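Local coordinates for protein valine-pyruvate aminotransferase (PDB 3G7Q) that catalyses the pyridoxal 5'-phosphate-dependent transfer of an amino group from valine to pyruvate, giving alanine and 3-methyl-2-oxobutanoate, at residues Ile229-Ala234 with Met390-Glu395; His334-Glu337 with Phe341-Leu344. All coordinates share one frame; numbering follows the deposited sequence.

How the contacts relate
The two contacts lie side by side, their centres about 8 Å apart and on the same side of the chain's centre. Segment 229-234 comes first, in the loop between strands 216-219 and 242-247; both segments of contact 2 follow, and 390-395 comes last, so the short-range contact falls within the long span bridged by contact 1. Strands 341-345 and 387-391 are neighbours in one mixed sheet, where a probable hydrogen bond joins Met-390 O to Leu-342 N at 2.9 Å. A second probable bond, Phe-231 N to Glu-337 O at 2.7 Å, ties the loop 229-234 to the turn after His-334. Through that bond and contact 1, the loop rests against this sheet.

Contact 1: residues Ile229-Ala234 with Met390-Glu395; sequences IIFSEA and MNYVPE
Tyr-392 reaches Phe-231 from the opposite direction and sets its hydroxyl against the edge of the phenylalanine ring, in the ring plane. OH lies 3.5 Å from Phe-231 CZ and 3.6 Å from CE2, so the oxygen faces the rim at two neighbouring carbons and the rings do not stack. With CG lodged between the backbone N and the carbonyl carbon (chi1 66°), Tyr-392 sends its ring across the gap, while the backbones stay far apart: the closest CA atoms, those of Ile-229 and Val-393, are 12.2 Å from each other. Ile-229 brings its CG2 methyl to 4.3 Å from the same Tyr-392 OH. The hydroxyl of Tyr-392 is satisfied by a hydrogen bond with the carbonyl oxygen of Ala-339, and Tyr-311 of helix 299-325 packs on both Tyr-392 and Ile-229.

This tight spot is small, burying only 69 Å² between the segments. Beyond Phe-231, itself partly exposed, the chain runs outward through Ser-232 to the exposed Glu-233, and none of these later residues touches 390-395. The chain around Tyr-392 is folded by a local bond: Asn-391 OD1 accepts from Val-393 N at 2.8 Å, with the donor in the carbonyl plane, and two residues beyond Val-393, Glu-395 takes the N-cap position of helix 396-416. The example thus pairs an Asx turn at the end of strand 387-391 with a single tyrosine that meets the loop between strands 216-219 and 242-247 at the margin of the six-stranded mixed sheet, within a chain of the class I and II aminotransferase family.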
# COMPACT_ATOMS: atom_id res chain seq x y z
N ILE A 229 20.91 9.18 8.30
CA ILE A 229 21.99 8.20 8.13
C ILE A 229 22.89 8.67 6.97
O ILE A 229 22.91 8.07 5.86
CB ILE A 229 21.45 6.78 7.91
CG1 ILE A 229 20.42 6.38 8.99
CG2 ILE A 229 22.65 5.75 7.91
CD1 ILE A 229 19.61 5.15 8.74
N ILE A 230 23.62 9.73 7.24
CA ILE A 230 24.52 10.37 6.30
C ILE A 230 25.75 10.81 7.03
O ILE A 230 25.68 11.43 8.11
CB ILE A 230 23.79 11.54 5.56
CG1 ILE A 230 24.69 12.14 4.49
CG2 ILE A 230 23.30 12.60 6.58
CD1 ILE A 230 23.95 13.06 3.52
N PHE A 231 26.91 10.50 6.44
CA PHE A 231 28.21 10.75 7.05
C PHE A 231 29.07 11.76 6.28
O PHE A 231 30.27 11.89 6.52
CB PHE A 231 28.96 9.42 7.15
CG PHE A 231 28.09 8.25 7.58
CD1 PHE A 231 27.31 8.31 8.72
CD2 PHE A 231 28.06 7.07 6.84
CE1 PHE A 231 26.53 7.27 9.11
CE2 PHE A 231 27.28 6.03 7.22
CZ PHE A 231 26.51 6.12 8.33
N SER A 232 28.49 12.40 5.28
CA SER A 232 29.24 13.33 4.49
C SER A 232 28.46 14.61 4.42
O SER A 232 27.30 14.66 4.83
CB SER A 232 29.38 12.78 3.07
OG SER A 232 28.05 12.64 2.55
N GLU A 233 29.11 15.63 3.89
CA GLU A 233 28.46 16.91 3.65
C GLU A 233 27.44 16.74 2.52
O GLU A 233 27.66 15.97 1.59
CB GLU A 233 29.50 17.95 3.29
CG GLU A 233 28.96 19.34 2.96
CD GLU A 233 28.52 19.54 1.51
OE1 GLU A 233 29.01 18.83 0.60
OE2 GLU A 233 27.69 20.44 1.31
N ALA A 234 26.32 17.44 2.63
CA ALA A 234 25.31 17.45 1.60
C ALA A 234 24.35 18.60 1.86
O ALA A 234 23.59 18.57 2.83
CB ALA A 234 24.57 16.10 1.58
N MSE A 390 26.44 -5.46 0.26
CA MSE A 390 26.20 -6.06 1.57
C MSE A 390 25.59 -5.01 2.51
O MSE A 390 25.75 -3.80 2.30
CB MSE A 390 27.47 -6.62 2.19
CG MSE A 390 28.57 -5.63 2.41
SE MSE A 390 29.96 -6.46 3.58
CE MSE A 390 29.12 -6.25 5.27
N ASN A 391 24.92 -5.50 3.55
CA ASN A 391 24.31 -4.68 4.60
C ASN A 391 25.26 -4.77 5.79
O ASN A 391 25.61 -5.88 6.20
CB ASN A 391 22.92 -5.22 4.92
CG ASN A 391 22.18 -4.39 5.95
OD1 ASN A 391 22.76 -3.97 6.95
ND2 ASN A 391 20.86 -4.18 5.72
N TYR A 392 25.73 -3.63 6.31
CA TYR A 392 26.72 -3.64 7.43
C TYR A 392 26.11 -3.62 8.84
O TYR A 392 26.84 -3.54 9.84
CB TYR A 392 27.73 -2.49 7.28
CG TYR A 392 27.19 -1.08 7.41
CD1 TYR A 392 26.95 -0.52 8.66
CD2 TYR A 392 26.96 -0.31 6.28
CE1 TYR A 392 26.45 0.76 8.79
CE2 TYR A 392 26.50 0.99 6.40
CZ TYR A 392 26.23 1.51 7.66
OH TYR A 392 25.74 2.79 7.78
N VAL A 393 24.79 -3.71 8.92
CA VAL A 393 24.05 -3.68 10.19
C VAL A 393 24.09 -4.94 11.06
O VAL A 393 24.06 -4.82 12.29
CB VAL A 393 22.55 -3.36 9.93
CG1 VAL A 393 21.68 -3.73 11.12
CG2 VAL A 393 22.38 -1.94 9.52
N PRO A 394 24.11 -6.15 10.47
CA PRO A 394 24.10 -7.35 11.33
C PRO A 394 25.24 -7.39 12.36
O PRO A 394 26.24 -6.70 12.24
CB PRO A 394 24.23 -8.50 10.33
CG PRO A 394 23.63 -7.95 9.10
CD PRO A 394 24.11 -6.53 9.06
N GLU A 395 25.09 -8.24 13.38
CA GLU A 395 26.09 -8.27 14.45
C GLU A 395 27.47 -8.61 13.90
O GLU A 395 27.61 -9.40 12.98
CB GLU A 395 25.68 -9.22 15.58
CG GLU A 395 24.40 -8.79 16.33
CD GLU A 395 24.49 -7.37 16.90
OE1 GLU A 395 25.54 -6.99 17.45
OE2 GLU A 395 23.50 -6.63 16.77

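Contact 2: residues His334-Glu337 with Phe341-Leu344; sequences HKPE and FLWL
The backbones of His-334 and Trp-343 run antiparallel with their CA atoms 5.4 Å apart, joined directly by a nearly straight bond from His-334 N to Trp-343 O (2.9 Å, 172° at the hydrogen) and indirectly through a water that donates to His-334 O and accepts from Trp-343 N. The inserted water takes the place of the second direct bond as the chains part, and Pro-336, the centre of an inverse gamma turn, then leads segment 334-337 away from the strand.

Two side-chain contacts accompany this pair. His-334 CB sits 3.9 Å from Trp-343 CB and near the plane of the indole, at the edge carrying CD1. The imidazole CG lies anti to the backbone N (chi1 -166°), and the ring placed this way turns ND1 back to its own chain, donating to Lys-335 O at 3.0 Å, tilted 28° out of that carbonyl's plane. Further along, Leu-342 extends its CD2 methyl to 3.9 Å from Pro-336 CB, an apolar touch covered by helix 299-325 through Val-315 and Ile-322.

Strand 165-169 supplies polar partners for both rings: Tyr-168 OH bonds to Trp-343 NE1, and the backbone N of Tyr-168 to His-334 NE2. With ND1 donating and NE2 bonded to a backbone N-H, the buried imidazole is probably neutral and fixed in a single tautomer and rotation.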
# COMPACT_ATOMS: atom_id res chain seq x y z
N HIS A 334 33.16 1.25 -1.97
CA HIS A 334 32.68 2.60 -2.30
C HIS A 334 32.72 3.41 -1.01
O HIS A 334 32.38 2.91 0.06
CB HIS A 334 31.25 2.60 -2.84
CG HIS A 334 30.86 3.90 -3.47
ND1 HIS A 334 30.56 5.03 -2.73
CD2 HIS A 334 30.77 4.28 -4.77
CE1 HIS A 334 30.27 6.03 -3.55
NE2 HIS A 334 30.41 5.61 -4.79
N LYS A 335 33.18 4.65 -1.10
CA LYS A 335 33.19 5.52 0.09
C LYS A 335 31.81 5.51 0.75
O LYS A 335 30.82 5.77 0.12
CB LYS A 335 33.61 6.94 -0.28
CG LYS A 335 33.73 7.81 0.96
CD LYS A 335 34.12 9.20 0.58
CE LYS A 335 34.44 9.98 1.86
NZ LYS A 335 34.90 11.34 1.50
N PRO A 336 31.74 5.13 2.03
CA PRO A 336 30.44 5.02 2.67
C PRO A 336 29.96 6.38 3.17
O PRO A 336 30.24 6.77 4.29
CB PRO A 336 30.72 4.04 3.83
CG PRO A 336 32.03 4.25 4.16
CD PRO A 336 32.81 4.68 2.92
N GLU A 337 29.24 7.10 2.31
CA GLU A 337 28.81 8.47 2.66
C GLU A 337 27.45 8.54 3.34
O GLU A 337 27.07 9.59 3.89
CB GLU A 337 28.89 9.37 1.41
CG GLU A 337 30.30 9.51 0.86
CD GLU A 337 30.38 10.45 -0.29
OE1 GLU A 337 29.75 10.20 -1.32
OE2 GLU A 337 31.08 11.47 -0.16
N PHE A 341 24.57 0.28 3.69
CA PHE A 341 25.23 -0.71 2.85
C PHE A 341 26.70 -0.42 2.61
O PHE A 341 27.14 0.71 2.71
CB PHE A 341 24.57 -0.74 1.47
CG PHE A 341 23.08 -0.89 1.51
CD1 PHE A 341 22.50 -2.13 1.75
CD2 PHE A 341 22.26 0.21 1.39
CE1 PHE A 341 21.11 -2.26 1.83
CE2 PHE A 341 20.86 0.08 1.48
CZ PHE A 341 20.30 -1.13 1.70
N LEU A 342 27.43 -1.47 2.27
CA LEU A 342 28.74 -1.34 1.69
C LEU A 342 28.67 -1.97 0.28
O LEU A 342 28.09 -3.04 0.06
CB LEU A 342 29.84 -1.98 2.53
CG LEU A 342 30.16 -1.28 3.84
CD1 LEU A 342 31.17 -2.14 4.67
CD2 LEU A 342 30.71 0.14 3.61
N TRP A 343 29.24 -1.25 -0.66
CA TRP A 343 29.31 -1.67 -2.06
C TRP A 343 30.75 -2.06 -2.32
O TRP A 343 31.68 -1.20 -2.26
CB TRP A 343 28.86 -0.54 -2.95
CG TRP A 343 28.88 -0.75 -4.43
CD1 TRP A 343 29.75 -0.23 -5.32
CD2 TRP A 343 27.89 -1.45 -5.21
NE1 TRP A 343 29.39 -0.57 -6.59
CE2 TRP A 343 28.25 -1.32 -6.55
CE3 TRP A 343 26.75 -2.19 -4.88
CZ2 TRP A 343 27.51 -1.89 -7.59
CZ3 TRP A 343 25.99 -2.75 -5.91
CH2 TRP A 343 26.39 -2.59 -7.25
N LEU A 344 30.92 -3.35 -2.62
CA LEU A 344 32.24 -3.94 -2.79
C LEU A 344 32.53 -4.17 -4.26
O LEU A 344 31.74 -4.82 -4.95
CB LEU A 344 32.31 -5.28 -2.06
CG LEU A 344 31.84 -5.25 -0.58
CD1 LEU A 344 31.93 -6.65 0.06
CD2 LEU A 344 32.56 -4.17 0.23
O HOH W 1 30.15 1.33 0.21